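Local coordinates for protein STN1 (Saccharomyces cerevisiae, PDB 3KEY) that helps regulate telomere length and protect chromosome ends, limits telomerase loading through its interaction with CDC13, and here contributes its C-terminal pair of winged helix-turn-helix domains, at residues A[9-14]-A[136-141]; A[39-44]-A[54-59]; A[94-99]-A[140-145]. All coordinates share one frame; numbering follows the deposited sequence.

Contact 1: residues A[9-14]-A[136-141]; sequences NLMLIL and VDVFKE
Glu141 OE1 rests against the branched end of Leu12, 3.6 Å from Leu12 CD2, while a long and weak ion pair draws the same oxygen toward NE of Arg145, one helical turn further along. Both methyls of Leu12 meet the bent acid: CD2 lies 3.5 Å from Glu141 CG, and CD1 sits 3.9 Å from Glu141 CD. The two side chains approach from opposite directions, so the leucine covers the aliphatic part of the glutamate as well as its carboxylate. The bend at chi2 (-44°) folds the acid so that CG and the carboxylate both meet the end of Leu12.

Met11 packs next to this pair. Its CG is anti to the backbone N (chi1 177°) and the chain stays extended through chi2, a reach that suits segments 9-14 and 136-141, whose axes approach to 11.6 Å; the bend at chi3 then delivers CE to the partner helix. That methyl is 4.0 Å from Glu141 CG and equally near Asp137 O, a carbonyl already engaged by the backbone N of Glu141. Met11 SD makes a looser apolar contact with Val138 CG2 at 4.5 Å. A flexible, unbranched residue can thus follow an uneven surface of valine, backbone and glutamate stem, and Leu76 and Leu92 add further apolar cover to Met11.

Helix 6-16 belongs to the first winged helix-turn-helix domain and helix 132-149 to the second; the axes of the two segments cross at -71°. Asp137 reaches back to helix 6-16 through a salt bridge with Lys7. No hydrogen bond joins 9-14 to 136-141, so between these segments the contact is van der Waals, supplemented nearby by that salt bridge, with the buried carboxylate of Glu141 probably eased by Arg145.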
loop_
_atom_site.group_PDB
_atom_site.type_symbol
_atom_site.label_atom_id
_atom_site.label_comp_id
_atom_site.label_asym_id
_atom_site.label_seq_id
_atom_site.Cartn_x
_atom_site.Cartn_y
_atom_site.Cartn_z
ATOM N N ASN A 9 -2.959 -5.978 -1.724
ATOM C CA ASN A 9 -2.732 -7.295 -1.123
ATOM C C ASN A 9 -1.224 -7.592 -1.189
ATOM O O ASN A 9 -0.641 -8.126 -0.240
ATOM C CB ASN A 9 -3.510 -8.391 -1.864
ATOM C CG ASN A 9 -4.967 -8.478 -1.422
ATOM O OD1 ASN A 9 -5.280 -8.357 -0.234
ATOM N ND2 ASN A 9 -5.863 -8.708 -2.377
ATOM N N LEU A 10 -0.596 -7.247 -2.313
ATOM C CA LEU A 10 0.840 -7.451 -2.457
ATOM C C LEU A 10 1.534 -6.495 -1.495
ATOM O O LEU A 10 2.520 -6.858 -0.855
ATOM C CB LEU A 10 1.303 -7.172 -3.893
ATOM C CG LEU A 10 2.826 -7.222 -4.088
ATOM C CD1 LEU A 10 3.364 -8.584 -3.652
ATOM C CD2 LEU A 10 3.174 -6.941 -5.539
ATOM N N MET A 11 1.012 -5.273 -1.393
ATOM C CA MET A 11 1.586 -4.288 -0.483
ATOM C C MET A 11 1.619 -4.843 0.948
ATOM O O MET A 11 2.637 -4.742 1.638
ATOM C CB MET A 11 0.781 -2.981 -0.511
ATOM C CG MET A 11 1.292 -1.936 0.487
ATOM S SD MET A 11 0.297 -0.421 0.536
ATOM C CE MET A 11 -1.204 -1.022 1.379
ATOM N N LEU A 12 0.515 -5.445 1.386
ATOM C CA LEU A 12 0.443 -6.005 2.736
ATOM C C LEU A 12 1.407 -7.169 2.941
ATOM O O LEU A 12 1.906 -7.382 4.047
ATOM C CB LEU A 12 -0.988 -6.461 3.054
ATOM C CG LEU A 12 -2.035 -5.353 3.209
ATOM C CD1 LEU A 12 -3.385 -5.981 3.520
ATOM C CD2 LEU A 12 -1.627 -4.397 4.323
ATOM N N ILE A 13 1.663 -7.930 1.885
ATOM C CA ILE A 13 2.588 -9.053 1.982
ATOM C C ILE A 13 3.994 -8.485 2.196
ATOM O O ILE A 13 4.729 -8.916 3.090
ATOM C CB ILE A 13 2.552 -9.906 0.695
ATOM C CG1 ILE A 13 1.178 -10.581 0.568
ATOM C CG2 ILE A 13 3.685 -10.924 0.706
ATOM C CD1 ILE A 13 0.990 -11.403 -0.695
ATOM N N LEU A 14 4.351 -7.495 1.385
ATOM C CA LEU A 14 5.662 -6.864 1.490
ATOM C C LEU A 14 5.864 -6.251 2.872
ATOM O O LEU A 14 6.931 -6.385 3.469
ATOM C CB LEU A 14 5.815 -5.795 0.407
ATOM C CG LEU A 14 5.818 -6.377 -1.008
ATOM C CD1 LEU A 14 5.833 -5.273 -2.043
ATOM C CD2 LEU A 14 7.027 -7.271 -1.170
ATOM N N VAL A 136 -2.660 7.509 0.346
ATOM C CA VAL A 136 -4.046 7.157 0.617
ATOM C C VAL A 136 -4.158 5.666 0.950
ATOM O O VAL A 136 -4.809 5.292 1.917
ATOM C CB VAL A 136 -4.962 7.466 -0.599
ATOM C CG1 VAL A 136 -6.327 6.808 -0.415
ATOM C CG2 VAL A 136 -5.118 8.974 -0.759
ATOM N N ASP A 137 -3.521 4.805 0.162
ATOM C CA ASP A 137 -3.635 3.381 0.451
ATOM C C ASP A 137 -2.968 2.998 1.765
ATOM O O ASP A 137 -3.443 2.106 2.460
ATOM C CB ASP A 137 -3.102 2.536 -0.716
ATOM C CG ASP A 137 -3.996 2.638 -1.955
ATOM O OD1 ASP A 137 -5.197 2.951 -1.787
ATOM O OD2 ASP A 137 -3.514 2.406 -3.085
ATOM N N VAL A 138 -1.885 3.673 2.131
ATOM C CA VAL A 138 -1.244 3.344 3.398
ATOM C C VAL A 138 -2.175 3.727 4.559
ATOM O O VAL A 138 -2.393 2.930 5.478
ATOM C CB VAL A 138 0.126 4.058 3.550
ATOM C CG1 VAL A 138 0.685 3.832 4.961
ATOM C CG2 VAL A 138 1.102 3.506 2.512
ATOM N N PHE A 139 -2.741 4.929 4.504
ATOM C CA PHE A 139 -3.643 5.371 5.567
ATOM C C PHE A 139 -4.922 4.534 5.643
ATOM O O PHE A 139 -5.403 4.249 6.740
ATOM C CB PHE A 139 -3.973 6.868 5.427
ATOM C CG PHE A 139 -2.941 7.772 6.069
ATOM C CD1 PHE A 139 -1.782 8.128 5.386
ATOM C CD2 PHE A 139 -3.107 8.211 7.384
ATOM C CE1 PHE A 139 -0.796 8.907 6.002
ATOM C CE2 PHE A 139 -2.132 8.989 8.013
ATOM C CZ PHE A 139 -0.972 9.339 7.321
ATOM N N LYS A 140 -5.463 4.123 4.494
ATOM C CA LYS A 140 -6.660 3.284 4.506
ATOM C C LYS A 140 -6.393 1.985 5.282
ATOM O O LYS A 140 -7.194 1.580 6.132
ATOM C CB LYS A 140 -7.113 2.952 3.078
ATOM C CG LYS A 140 -7.908 4.067 2.403
ATOM C CD LYS A 140 -8.368 3.681 0.998
ATOM C CE LYS A 140 -9.299 4.747 0.408
ATOM N NZ LYS A 140 -9.722 4.397 -0.986
ATOM N N GLU A 141 -5.268 1.336 4.988
ATOM C CA GLU A 141 -4.904 0.098 5.671
ATOM C C GLU A 141 -4.698 0.298 7.178
ATOM O O GLU A 141 -5.155 -0.511 7.986
ATOM C CB GLU A 141 -3.634 -0.495 5.066
ATOM C CG GLU A 141 -3.879 -1.724 4.234
ATOM C CD GLU A 141 -4.856 -2.687 4.901
ATOM O OE1 GLU A 141 -4.593 -3.171 6.036
ATOM O OE2 GLU A 141 -5.896 -2.953 4.284
#

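Contact 2: residues A[39-44]-A[54-59]; sequences SLASFL and KSFDSL
Ala41 CB touches two residues of the opposing segment at once, lying 3.9 Å from Phe56 CZ and 4.3 Å from Leu59 CB. A methyl group is the right size here, because the backbones come very close: the CA atoms of Ala41 and Leu59 are 5.3 Å apart. The phenyl ring meets this methyl obliquely and extends past it to the backbone at Ser42, whose N is 4.0 Å from Phe56 CZ. With chi1 at -162° the ring swings across toward helix 31-47, although its CB does not point there directly. Phe56 stays largely exposed, so the ring lies at the border of the contact.

One turn beyond Ala41, Leu44 packs beside Leu59. Its CB is 4.1 Å from Leu59 CD2, and its CD1 comes within 3.5 Å of Leu59 O, so Leu44 packs on both the side chain and the carbonyl of Leu59.

Bonds within each segment support these contacts. Ser55 is the N-cap of helix 56-73: its OG accepts from Ser58 N at 3.1 Å, holding the first turn that carries Phe56 and Leu59. On the other helix, Ser42 OG donates to Ser39 O at 3.0 Å, turning its hydroxyl back onto its own helix.

The contact lies where helix 31-47 and helix 56-73 are joined by a short connection, within the first winged helix-turn-helix domain. Further along the pair, Leu40 and Leu44 reach Ala63, and Leu40 also reaches Leu67, before helix 56-73 leads on to strands 78-81 and 86-88.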
loop_
_atom_site.group_PDB
_atom_site.type_symbol
_atom_site.label_atom_id
_atom_site.label_comp_id
_atom_site.label_asym_id
_atom_site.label_seq_id
_atom_site.Cartn_x
_atom_site.Cartn_y
_atom_site.Cartn_z
ATOM N N SER A 39 -4.431 -15.012 -9.549
ATOM C CA SER A 39 -5.737 -14.369 -9.640
ATOM C C SER A 39 -5.731 -13.257 -10.697
ATOM O O SER A 39 -6.640 -13.172 -11.532
ATOM C CB SER A 39 -6.137 -13.798 -8.271
ATOM O OG SER A 39 -7.367 -13.096 -8.349
ATOM N N LEU A 40 -4.698 -12.416 -10.673
ATOM C CA LEU A 40 -4.581 -11.318 -11.634
ATOM C C LEU A 40 -4.356 -11.864 -13.047
ATOM O O LEU A 40 -4.839 -11.300 -14.032
ATOM C CB LEU A 40 -3.402 -10.404 -11.259
ATOM C CG LEU A 40 -3.462 -8.906 -11.592
ATOM C CD1 LEU A 40 -2.058 -8.308 -11.485
ATOM C CD2 LEU A 40 -4.008 -8.679 -12.978
ATOM N N ALA A 41 -3.607 -12.956 -13.141
ATOM C CA ALA A 41 -3.316 -13.554 -14.437
ATOM C C ALA A 41 -4.596 -14.024 -15.123
ATOM O O ALA A 41 -4.732 -13.902 -16.351
ATOM C CB ALA A 41 -2.334 -14.720 -14.277
ATOM N N SER A 42 -5.539 -14.551 -14.341
ATOM C CA SER A 42 -6.788 -15.024 -14.933
ATOM C C SER A 42 -7.543 -13.821 -15.500
ATOM O O SER A 42 -8.270 -13.947 -16.480
ATOM C CB SER A 42 -7.641 -15.781 -13.908
ATOM O OG SER A 42 -8.446 -14.909 -13.147
ATOM N N PHE A 43 -7.361 -12.650 -14.891
ATOM C CA PHE A 43 -8.004 -11.449 -15.404
ATOM C C PHE A 43 -7.322 -11.059 -16.717
ATOM O O PHE A 43 -7.993 -10.703 -17.692
ATOM C CB PHE A 43 -7.904 -10.291 -14.403
ATOM C CG PHE A 43 -8.352 -8.958 -14.965
ATOM C CD1 PHE A 43 -7.416 -7.995 -15.349
ATOM C CD2 PHE A 43 -9.705 -8.681 -15.141
ATOM C CE1 PHE A 43 -7.825 -6.774 -15.903
ATOM C CE2 PHE A 43 -10.127 -7.465 -15.695
ATOM C CZ PHE A 43 -9.182 -6.510 -16.077
ATOM N N LEU A 44 -5.991 -11.137 -16.751
ATOM C CA LEU A 44 -5.251 -10.784 -17.964
ATOM C C LEU A 44 -5.603 -11.722 -19.123
ATOM O O LEU A 44 -5.651 -11.298 -20.280
ATOM C CB LEU A 44 -3.730 -10.808 -17.712
ATOM C CG LEU A 44 -3.165 -9.787 -16.711
ATOM C CD1 LEU A 44 -1.644 -9.886 -16.689
ATOM C CD2 LEU A 44 -3.598 -8.375 -17.097
ATOM N N LYS A 54 -1.512 -15.932 -25.102
ATOM C CA LYS A 54 -0.214 -16.217 -24.503
ATOM C C LYS A 54 -0.378 -17.306 -23.454
ATOM O O LYS A 54 -1.483 -17.554 -22.978
ATOM C CB LYS A 54 0.365 -14.957 -23.851
ATOM C CG LYS A 54 0.655 -13.821 -24.820
ATOM C CD LYS A 54 1.267 -12.630 -24.097
ATOM C CE LYS A 54 1.526 -11.482 -25.060
ATOM N NZ LYS A 54 2.172 -10.321 -24.380
ATOM N N SER A 55 0.723 -17.957 -23.099
ATOM C CA SER A 55 0.686 -19.015 -22.097
ATOM C C SER A 55 0.286 -18.403 -20.759
ATOM O O SER A 55 0.540 -17.219 -20.510
ATOM C CB SER A 55 2.061 -19.677 -21.978
ATOM O OG SER A 55 3.019 -18.757 -21.488
ATOM N N PHE A 56 -0.336 -19.200 -19.899
ATOM C CA PHE A 56 -0.761 -18.694 -18.600
ATOM C C PHE A 56 0.455 -18.239 -17.784
ATOM O O PHE A 56 0.405 -17.230 -17.078
ATOM C CB PHE A 56 -1.522 -19.772 -17.827
ATOM C CG PHE A 56 -2.352 -19.232 -16.699
ATOM C CD1 PHE A 56 -3.550 -18.576 -16.955
ATOM C CD2 PHE A 56 -1.937 -19.379 -15.381
ATOM C CE1 PHE A 56 -4.326 -18.074 -15.911
ATOM C CE2 PHE A 56 -2.704 -18.882 -14.329
ATOM C CZ PHE A 56 -3.902 -18.228 -14.596
ATOM N N ASP A 57 1.544 -18.996 -17.890
ATOM C CA ASP A 57 2.773 -18.676 -17.176
ATOM C C ASP A 57 3.249 -17.296 -17.612
ATOM O O ASP A 57 3.694 -16.486 -16.800
ATOM C CB ASP A 57 3.837 -19.740 -17.476
ATOM C CG ASP A 57 5.198 -19.399 -16.886
ATOM O OD1 ASP A 57 5.978 -18.695 -17.566
ATOM O OD2 ASP A 57 5.484 -19.828 -15.744
ATOM N N SER A 58 3.134 -17.028 -18.905
ATOM C CA SER A 58 3.540 -15.747 -19.440
ATOM C C SER A 58 2.630 -14.659 -18.852
ATOM O O SER A 58 3.090 -13.572 -18.490
ATOM C CB SER A 58 3.431 -15.774 -20.963
ATOM O OG SER A 58 4.356 -14.879 -21.548
ATOM N N LEU A 59 1.338 -14.964 -18.750
ATOM C CA LEU A 59 0.379 -14.014 -18.201
ATOM C C LEU A 59 0.656 -13.731 -16.726
ATOM O O LEU A 59 0.461 -12.605 -16.267
ATOM C CB LEU A 59 -1.052 -14.538 -18.384
ATOM C CG LEU A 59 -1.515 -14.604 -19.846
ATOM C CD1 LEU A 59 -2.850 -15.343 -19.959
ATOM C CD2 LEU A 59 -1.637 -13.189 -20.385
#

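Contact 3: residues A[94-99]-A[140-145]; sequences NLFEYA and KECLKR
Cys142 SG presses unusually close to the Phe96 ring, only 3.3 Å from Phe96 CD1, a little inside the normal van der Waals separation. This is a sulfur-aromatic contact in the second winged helix-turn-helix domain, packing its first helix, 90-108, against helix 132-149. The sulfur is 4.2 Å from the ring centroid and 54° off the ring normal, an oblique approach.

Cysteine suits the place because a small, polarisable sulfur can lie between an aromatic ring and a methyl. SG also meets Ala99 CB at 3.8 Å, and the small side chains let the CA atoms of Ala99 and Cys142 approach to 6.9 Å. The axes of segments 94-99 and 140-145 are 9.9 Å apart at their closest and cross at -51°. Cys142 also offers its backbone O to the OG1 of Thr146, a bond within helix 132-149.

Phe96 reaches across to helix 132-149. Its CB is not aimed straight at the partner, but a chi1 of -103°, away from the usual staggered values, carries the ring over. There the ring edge receives Glu141 CB, 3.8 Å from Phe96 CZ, so the glutamate contributes its aliphatic base here. Leu15 of helix 6-16 also packs on Phe96, tying the ring to the first domain. As the third helix of its domain, helix 132-149 probably corresponds to the recognition helix of DNA-binding winged-helix relatives; here part of its surface is occupied by helix 6-16.

At the exposed border Arg145 stretches alongside, packing on Leu12 and Leu15, and Phe96 CE1 lies over one face of its guanidinium, 4.4 Å from NH1.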
loop_
_atom_site.group_PDB
_atom_site.type_symbol
_atom_site.label_atom_id
_atom_site.label_comp_id
_atom_site.label_asym_id
_atom_site.label_seq_id
_atom_site.Cartn_x
_atom_site.Cartn_y
_atom_site.Cartn_z
ATOM N N ASN A 94 8.466 2.474 6.508
ATOM C CA ASN A 94 8.564 3.786 7.135
ATOM C C ASN A 94 7.261 4.573 6.925
ATOM O O ASN A 94 6.864 5.362 7.782
ATOM C CB ASN A 94 9.736 4.592 6.567
ATOM C CG ASN A 94 11.084 4.034 6.982
ATOM O OD1 ASN A 94 11.226 3.465 8.062
ATOM N ND2 ASN A 94 12.084 4.208 6.129
ATOM N N LEU A 95 6.611 4.372 5.781
ATOM C CA LEU A 95 5.353 5.064 5.490
ATOM C C LEU A 95 4.272 4.576 6.446
ATOM O O LEU A 95 3.463 5.361 6.937
ATOM C CB LEU A 95 4.914 4.813 4.042
ATOM C CG LEU A 95 5.659 5.642 2.996
ATOM C CD1 LEU A 95 5.393 5.121 1.583
ATOM C CD2 LEU A 95 5.228 7.094 3.138
ATOM N N PHE A 96 4.271 3.273 6.714
ATOM C CA PHE A 96 3.299 2.697 7.627
ATOM C C PHE A 96 3.530 3.192 9.050
ATOM O O PHE A 96 2.574 3.477 9.767
ATOM C CB PHE A 96 3.355 1.170 7.576
ATOM C CG PHE A 96 2.241 0.562 6.785
ATOM C CD1 PHE A 96 1.026 0.265 7.395
ATOM C CD2 PHE A 96 2.386 0.333 5.419
ATOM C CE1 PHE A 96 -0.038 -0.253 6.661
ATOM C CE2 PHE A 96 1.329 -0.183 4.667
ATOM C CZ PHE A 96 0.113 -0.479 5.289
ATOM N N GLU A 97 4.791 3.283 9.464
ATOM C CA GLU A 97 5.096 3.774 10.802
ATOM C C GLU A 97 4.584 5.206 10.904
ATOM O O GLU A 97 3.889 5.562 11.858
ATOM C CB GLU A 97 6.602 3.741 11.068
ATOM C CG GLU A 97 7.077 2.491 11.798
ATOM C CD GLU A 97 8.579 2.490 12.050
ATOM O OE1 GLU A 97 9.116 3.533 12.497
ATOM O OE2 GLU A 97 9.216 1.442 11.806
ATOM N N TYR A 98 4.924 6.021 9.904
ATOM C CA TYR A 98 4.488 7.412 9.865
ATOM C C TYR A 98 2.954 7.537 9.998
ATOM O O TYR A 98 2.454 8.322 10.809
ATOM C CB TYR A 98 4.969 8.047 8.561
ATOM C CG TYR A 98 4.576 9.495 8.365
ATOM C CD1 TYR A 98 3.304 9.840 7.898
ATOM C CD2 TYR A 98 5.489 10.521 8.619
ATOM C CE1 TYR A 98 2.954 11.177 7.683
ATOM C CE2 TYR A 98 5.153 11.858 8.409
ATOM C CZ TYR A 98 3.888 12.180 7.938
ATOM O OH TYR A 98 3.567 13.501 7.702
ATOM N N ALA A 99 2.215 6.767 9.202
ATOM C CA ALA A 99 0.756 6.810 9.252
ATOM C C ALA A 99 0.219 6.370 10.622
ATOM O O ALA A 99 -0.659 7.019 11.185
ATOM C CB ALA A 99 0.169 5.931 8.149
ATOM N N LYS A 140 -5.463 4.123 4.494
ATOM C CA LYS A 140 -6.660 3.284 4.506
ATOM C C LYS A 140 -6.393 1.985 5.282
ATOM O O LYS A 140 -7.194 1.580 6.132
ATOM C CB LYS A 140 -7.113 2.952 3.078
ATOM C CG LYS A 140 -7.908 4.067 2.403
ATOM C CD LYS A 140 -8.368 3.681 0.998
ATOM C CE LYS A 140 -9.299 4.747 0.408
ATOM N NZ LYS A 140 -9.722 4.397 -0.986
ATOM N N GLU A 141 -5.268 1.336 4.988
ATOM C CA GLU A 141 -4.904 0.098 5.671
ATOM C C GLU A 141 -4.698 0.298 7.178
ATOM O O GLU A 141 -5.155 -0.511 7.986
ATOM C CB GLU A 141 -3.634 -0.495 5.066
ATOM C CG GLU A 141 -3.879 -1.724 4.234
ATOM C CD GLU A 141 -4.856 -2.687 4.901
ATOM O OE1 GLU A 141 -4.593 -3.171 6.036
ATOM O OE2 GLU A 141 -5.896 -2.953 4.284
ATOM N N CYS A 142 -3.996 1.360 7.555
ATOM C CA CYS A 142 -3.773 1.634 8.970
ATOM C C CYS A 142 -5.093 1.934 9.674
ATOM O O CYS A 142 -5.346 1.430 10.766
ATOM C CB CYS A 142 -2.820 2.812 9.145
ATOM S SG CYS A 142 -1.152 2.445 8.603
ATOM N N LEU A 143 -5.936 2.749 9.048
ATOM C CA LEU A 143 -7.222 3.093 9.649
ATOM C C LEU A 143 -8.091 1.852 9.798
ATOM O O LEU A 143 -8.801 1.696 10.793
ATOM C CB LEU A 143 -7.929 4.169 8.809
ATOM C CG LEU A 143 -7.300 5.562 8.976
ATOM C CD1 LEU A 143 -7.788 6.534 7.909
ATOM C CD2 LEU A 143 -7.643 6.085 10.377
ATOM N N LYS A 144 -8.019 0.963 8.814
ATOM C CA LYS A 144 -8.785 -0.282 8.842
ATOM C C LYS A 144 -8.342 -1.093 10.070
ATOM O O LYS A 144 -9.172 -1.609 10.825
ATOM C CB LYS A 144 -8.525 -1.058 7.545
ATOM C CG LYS A 144 -9.328 -2.334 7.344
ATOM C CD LYS A 144 -9.101 -2.885 5.919
ATOM C CE LYS A 144 -9.794 -4.234 5.709
ATOM N NZ LYS A 144 -9.706 -4.746 4.299
ATOM N N ARG A 145 -7.031 -1.180 10.281
ATOM C CA ARG A 145 -6.493 -1.916 11.427
ATOM C C ARG A 145 -6.824 -1.232 12.748
ATOM O O ARG A 145 -7.129 -1.897 13.735
ATOM C CB ARG A 145 -4.972 -2.051 11.323
ATOM C CG ARG A 145 -4.508 -2.852 10.133
ATOM C CD ARG A 145 -2.989 -2.886 10.058
ATOM N NE ARG A 145 -2.532 -3.797 9.015
ATOM C CZ ARG A 145 -1.261 -4.110 8.804
ATOM N NH1 ARG A 145 -0.312 -3.579 9.565
ATOM N NH2 ARG A 145 -0.944 -4.968 7.846
#

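In the fold
Along the chain, contact 2 falls between the two segments of contact 1 and is complete before contact 3 begins. Contact 2 lies within the first winged helix-turn-helix domain and contact 3 within the second, their centres about 31 Å apart, whereas contact 1 joins the two domains, about 3 Å from the centre of the folded chain. Contacts 1 and 3 share helix 132-149, with centres about 8 Å apart, and touch directly, for example Val138 with Ala99. Contact 2, about 23 Å from contact 1 between centres, sits far out in the first domain. The interdomain junction is thus continuous with the core of the second domain, while contact 2 is a separate, peripheral packing site.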